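Local coordinates for protein (R)-specific enoyl-CoA hydratase (Pseudomonas aeruginosa, PDB 5CPG) that probably catalyses the reversible, (R)-specific hydration of trans-2-enoyl-CoA to (3R)-hydroxyacyl-CoA, as a hotdog-fold hydratase of the MaoC family, at residues 1-13 with 136-148. Sequence-based numbering, arbitrary orientation.
Sequences SQVQNIPYAELEV and MAPEEKLSVELAE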
# COMPACT_ATOMS: atom_id res chain seq x y z
N SER A 1 -22.42 -0.65 -13.75
CA SER A 1 -23.20 -0.20 -12.60
C SER A 1 -22.56 1.01 -11.94
O SER A 1 -21.44 1.41 -12.27
CB SER A 1 -23.34 -1.33 -11.57
OG SER A 1 -23.70 -2.55 -12.19
N GLN A 2 -23.29 1.60 -11.01
CA GLN A 2 -22.75 2.66 -10.18
C GLN A 2 -22.55 2.17 -8.76
O GLN A 2 -23.27 1.28 -8.29
CB GLN A 2 -23.66 3.87 -10.20
CG GLN A 2 -23.42 4.78 -11.34
CD GLN A 2 -24.03 6.10 -11.07
OE1 GLN A 2 -24.89 6.21 -10.20
NE2 GLN A 2 -23.60 7.14 -11.80
N VAL A 3 -21.57 2.76 -8.07
CA VAL A 3 -21.30 2.42 -6.68
C VAL A 3 -21.89 3.49 -5.77
O VAL A 3 -21.63 4.67 -5.96
CB VAL A 3 -19.77 2.30 -6.45
CG1 VAL A 3 -19.48 2.03 -4.98
CG2 VAL A 3 -19.23 1.18 -7.31
N GLN A 4 -22.71 3.06 -4.79
CA GLN A 4 -23.30 4.00 -3.83
C GLN A 4 -22.52 3.95 -2.53
O GLN A 4 -22.11 2.86 -2.10
CB GLN A 4 -24.77 3.69 -3.55
CG GLN A 4 -25.68 3.92 -4.74
CD GLN A 4 -27.17 3.86 -4.39
OE1 GLN A 4 -27.54 3.69 -3.22
NE2 GLN A 4 -28.02 4.01 -5.40
N ASN A 5 -22.29 5.11 -1.92
CA ASN A 5 -21.62 5.10 -0.63
C ASN A 5 -22.59 4.88 0.52
O ASN A 5 -23.80 4.74 0.32
CB ASN A 5 -20.83 6.39 -0.40
CG ASN A 5 -21.69 7.63 -0.30
OD1 ASN A 5 -22.92 7.58 -0.38
ND2 ASN A 5 -21.04 8.77 -0.12
N ILE A 6 -22.02 4.77 1.70
CA ILE A 6 -22.75 4.73 2.96
C ILE A 6 -22.27 5.92 3.80
O ILE A 6 -21.19 5.86 4.42
CB ILE A 6 -22.53 3.41 3.71
CG1 ILE A 6 -22.70 2.19 2.79
CG2 ILE A 6 -23.42 3.32 4.97
CD1 ILE A 6 -24.07 2.04 2.21
N PRO A 7 -23.05 7.01 3.82
CA PRO A 7 -22.67 8.22 4.54
C PRO A 7 -22.62 8.00 6.04
O PRO A 7 -23.15 7.02 6.53
CB PRO A 7 -23.78 9.23 4.19
CG PRO A 7 -24.48 8.63 3.01
CD PRO A 7 -24.37 7.15 3.17
N TYR A 8 -21.96 8.93 6.74
CA TYR A 8 -21.76 8.84 8.18
C TYR A 8 -23.05 8.53 8.97
O TYR A 8 -23.03 7.67 9.84
CB TYR A 8 -21.15 10.15 8.67
CG TYR A 8 -20.78 10.19 10.14
CD1 TYR A 8 -19.59 9.64 10.61
CD2 TYR A 8 -21.62 10.80 11.05
CE1 TYR A 8 -19.24 9.71 11.96
CE2 TYR A 8 -21.29 10.86 12.40
CZ TYR A 8 -20.12 10.32 12.84
OH TYR A 8 -19.80 10.41 14.18
N ALA A 9 -24.14 9.18 8.63
CA ALA A 9 -25.39 8.97 9.37
C ALA A 9 -25.92 7.55 9.23
O ALA A 9 -26.53 7.02 10.16
CB ALA A 9 -26.43 9.96 8.90
N GLU A 10 -25.67 6.91 8.09
CA GLU A 10 -26.14 5.55 7.88
C GLU A 10 -25.20 4.50 8.44
O GLU A 10 -25.60 3.37 8.70
CB GLU A 10 -26.38 5.30 6.38
CG GLU A 10 -27.25 6.36 5.74
CD GLU A 10 -27.49 6.15 4.26
OE1 GLU A 10 -27.28 5.01 3.76
OE2 GLU A 10 -27.87 7.13 3.59
N LEU A 11 -23.92 4.82 8.60
CA LEU A 11 -23.01 3.85 9.19
C LEU A 11 -23.42 3.49 10.61
O LEU A 11 -23.88 4.35 11.33
CB LEU A 11 -21.59 4.43 9.23
CG LEU A 11 -20.94 4.56 7.86
CD1 LEU A 11 -19.64 5.34 8.03
CD2 LEU A 11 -20.67 3.18 7.36
N GLU A 12 -23.22 2.23 11.00
CA GLU A 12 -23.44 1.80 12.38
C GLU A 12 -22.27 1.03 12.89
O GLU A 12 -21.67 0.26 12.13
CB GLU A 12 -24.69 0.91 12.49
CG GLU A 12 -25.94 1.61 12.12
CD GLU A 12 -27.16 0.70 12.23
OE1 GLU A 12 -27.18 -0.18 13.13
OE2 GLU A 12 -28.09 0.89 11.42
N VAL A 13 -21.98 1.17 14.17
CA VAL A 13 -20.96 0.37 14.79
C VAL A 13 -21.32 -1.10 14.60
O VAL A 13 -22.48 -1.47 14.80
CB VAL A 13 -20.82 0.69 16.29
CG1 VAL A 13 -19.90 -0.30 16.95
CG2 VAL A 13 -20.36 2.12 16.47
N MET A 136 -12.49 9.90 7.46
CA MET A 136 -13.65 10.78 7.53
C MET A 136 -14.67 10.25 6.55
O MET A 136 -14.44 10.19 5.33
CB MET A 136 -13.25 12.23 7.20
CG MET A 136 -14.44 13.20 7.33
SD MET A 136 -13.87 14.89 7.17
CE MET A 136 -12.48 14.81 8.27
N ALA A 137 -15.82 9.83 7.07
CA ALA A 137 -16.82 9.23 6.20
C ALA A 137 -17.54 10.33 5.45
O ALA A 137 -17.51 11.49 5.87
CB ALA A 137 -17.82 8.38 7.04
N PRO A 138 -18.20 9.98 4.34
CA PRO A 138 -18.88 10.97 3.51
C PRO A 138 -20.05 11.58 4.27
O PRO A 138 -20.71 10.85 4.99
CB PRO A 138 -19.38 10.16 2.30
CG PRO A 138 -18.61 8.90 2.32
CD PRO A 138 -18.28 8.62 3.76
N GLU A 139 -20.26 12.88 4.12
CA GLU A 139 -21.41 13.54 4.73
C GLU A 139 -22.70 13.23 3.97
O GLU A 139 -23.73 12.99 4.58
CB GLU A 139 -21.19 15.05 4.80
CG GLU A 139 -22.37 15.85 5.35
CD GLU A 139 -22.58 15.68 6.85
OE1 GLU A 139 -21.87 16.33 7.65
OE2 GLU A 139 -23.48 14.89 7.24
N GLU A 140 -22.63 13.20 2.64
CA GLU A 140 -23.85 13.06 1.83
C GLU A 140 -23.86 11.78 1.00
O GLU A 140 -22.81 11.19 0.71
CB GLU A 140 -24.00 14.26 0.90
CG GLU A 140 -23.00 14.28 -0.25
CD GLU A 140 -21.61 14.77 0.16
OE1 GLU A 140 -21.38 15.03 1.36
OE2 GLU A 140 -20.74 14.88 -0.73
N LYS A 141 -25.06 11.35 0.65
CA LYS A 141 -25.23 10.13 -0.13
C LYS A 141 -24.71 10.39 -1.53
O LYS A 141 -24.87 11.49 -2.07
CB LYS A 141 -26.69 9.70 -0.17
CG LYS A 141 -26.94 8.32 -0.76
CD LYS A 141 -26.41 7.20 0.12
CE LYS A 141 -26.87 5.83 -0.36
NZ LYS A 141 -26.49 4.78 0.65
N LEU A 142 -24.08 9.37 -2.11
CA LEU A 142 -23.35 9.52 -3.36
C LEU A 142 -23.46 8.28 -4.21
O LEU A 142 -23.46 7.16 -3.69
CB LEU A 142 -21.90 9.82 -3.08
CG LEU A 142 -21.45 11.26 -3.09
CD1 LEU A 142 -20.09 11.34 -2.42
CD2 LEU A 142 -21.38 11.71 -4.52
N SER A 143 -23.55 8.50 -5.51
CA SER A 143 -23.54 7.41 -6.49
C SER A 143 -22.51 7.80 -7.56
O SER A 143 -22.57 8.88 -8.15
CB SER A 143 -24.93 7.18 -7.07
OG SER A 143 -25.09 5.86 -7.54
N VAL A 144 -21.54 6.93 -7.79
CA VAL A 144 -20.41 7.31 -8.62
C VAL A 144 -20.09 6.17 -9.59
O VAL A 144 -20.12 5.01 -9.21
CB VAL A 144 -19.17 7.63 -7.75
CG1 VAL A 144 -17.95 7.91 -8.61
CG2 VAL A 144 -19.47 8.80 -6.81
N GLU A 145 -19.84 6.51 -10.85
CA GLU A 145 -19.38 5.52 -11.80
C GLU A 145 -17.87 5.40 -11.62
O GLU A 145 -17.16 6.40 -11.76
CB GLU A 145 -19.73 5.93 -13.25
CG GLU A 145 -19.35 4.90 -14.31
CD GLU A 145 -20.30 3.71 -14.31
OE1 GLU A 145 -21.45 3.88 -13.86
OE2 GLU A 145 -19.90 2.61 -14.75
N LEU A 146 -17.39 4.22 -11.26
CA LEU A 146 -15.94 4.01 -11.21
C LEU A 146 -15.34 4.07 -12.61
O LEU A 146 -15.97 3.69 -13.58
CB LEU A 146 -15.61 2.67 -10.53
CG LEU A 146 -15.98 2.43 -9.05
CD1 LEU A 146 -15.43 1.10 -8.54
CD2 LEU A 146 -15.58 3.57 -8.11
N ALA A 147 -14.10 4.55 -12.71
CA ALA A 147 -13.47 4.72 -14.03
C ALA A 147 -13.00 3.38 -14.59
O ALA A 147 -12.38 2.59 -13.89
CB ALA A 147 -12.30 5.69 -13.95
N GLU A 148 -13.28 3.12 -15.86
CA GLU A 148 -12.74 1.92 -16.49
C GLU A 148 -11.30 2.18 -16.95
O GLU A 148 -11.01 3.20 -17.57
CB GLU A 148 -13.61 1.49 -17.67
CG GLU A 148 -13.25 0.12 -18.18
CD GLU A 148 -14.10 -0.34 -19.34
OE1 GLU A 148 -15.04 0.41 -19.71
OE2 GLU A 148 -13.82 -1.45 -19.87
O HOH W 1 -19.08 1.85 -11.38
O HOH W 2 -23.97 11.70 6.91
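Asn5 lays its side-chain amide against the bend at 138-142 and grips it with both ends. Its ND2 donates to Glu140 O (3.1 Å), which lies in the plane of the amide, while OD1 takes Leu142 N from above the carbonyl plane at 2.7 Å, a bent bond, with an N-H...O angle of 132°. With CG set between the backbone N and the carbonyl carbon (chi1 65°), the amide reaches across and also packs on Pro138 CB and Leu142 CB. ND2 has a further acceptor in Pro78 O, so this buried amide uses both of its ends, ND2 with two acceptors. Further along, Tyr8 N bonds Pro138 O (2.9 Å), and Ala137 CB touches Leu11 CD1 and sits at the edge of the Tyr8 ring, near its plane, a close apolar patch backed by Val114 of strand 113-121. Strands 3-4 and 143-144 form a two-stranded antiparallel ribbon beside the five-stranded hotdog sheet, tying the N-terminus to the chain that leaves strand 127-136. Val3 and Val144 are its hydrogen-bonded pair, joined by two N-H to O bonds. On the valine face, Val3 CG2 rests on Leu146 CG (3.9 Å); Val144 and Leu146 also pack on Pro40 and Arg38, respectively, of the second subunit. The other face, with Gln4 and Ser143, is looser and more solvent-exposed. There Ser143 OG donates to Gln2 OE1 (2.7 Å), with the donor above the carbonyl plane. Lys141, bent at chi2 (69°), crosses the Pro7 ring to bring NZ onto Asn5 O at 2.7 Å, with a longer salt bridge to exposed Glu10 OE1. At the exposed N-terminal end a water links Ser1 O to Leu146 N.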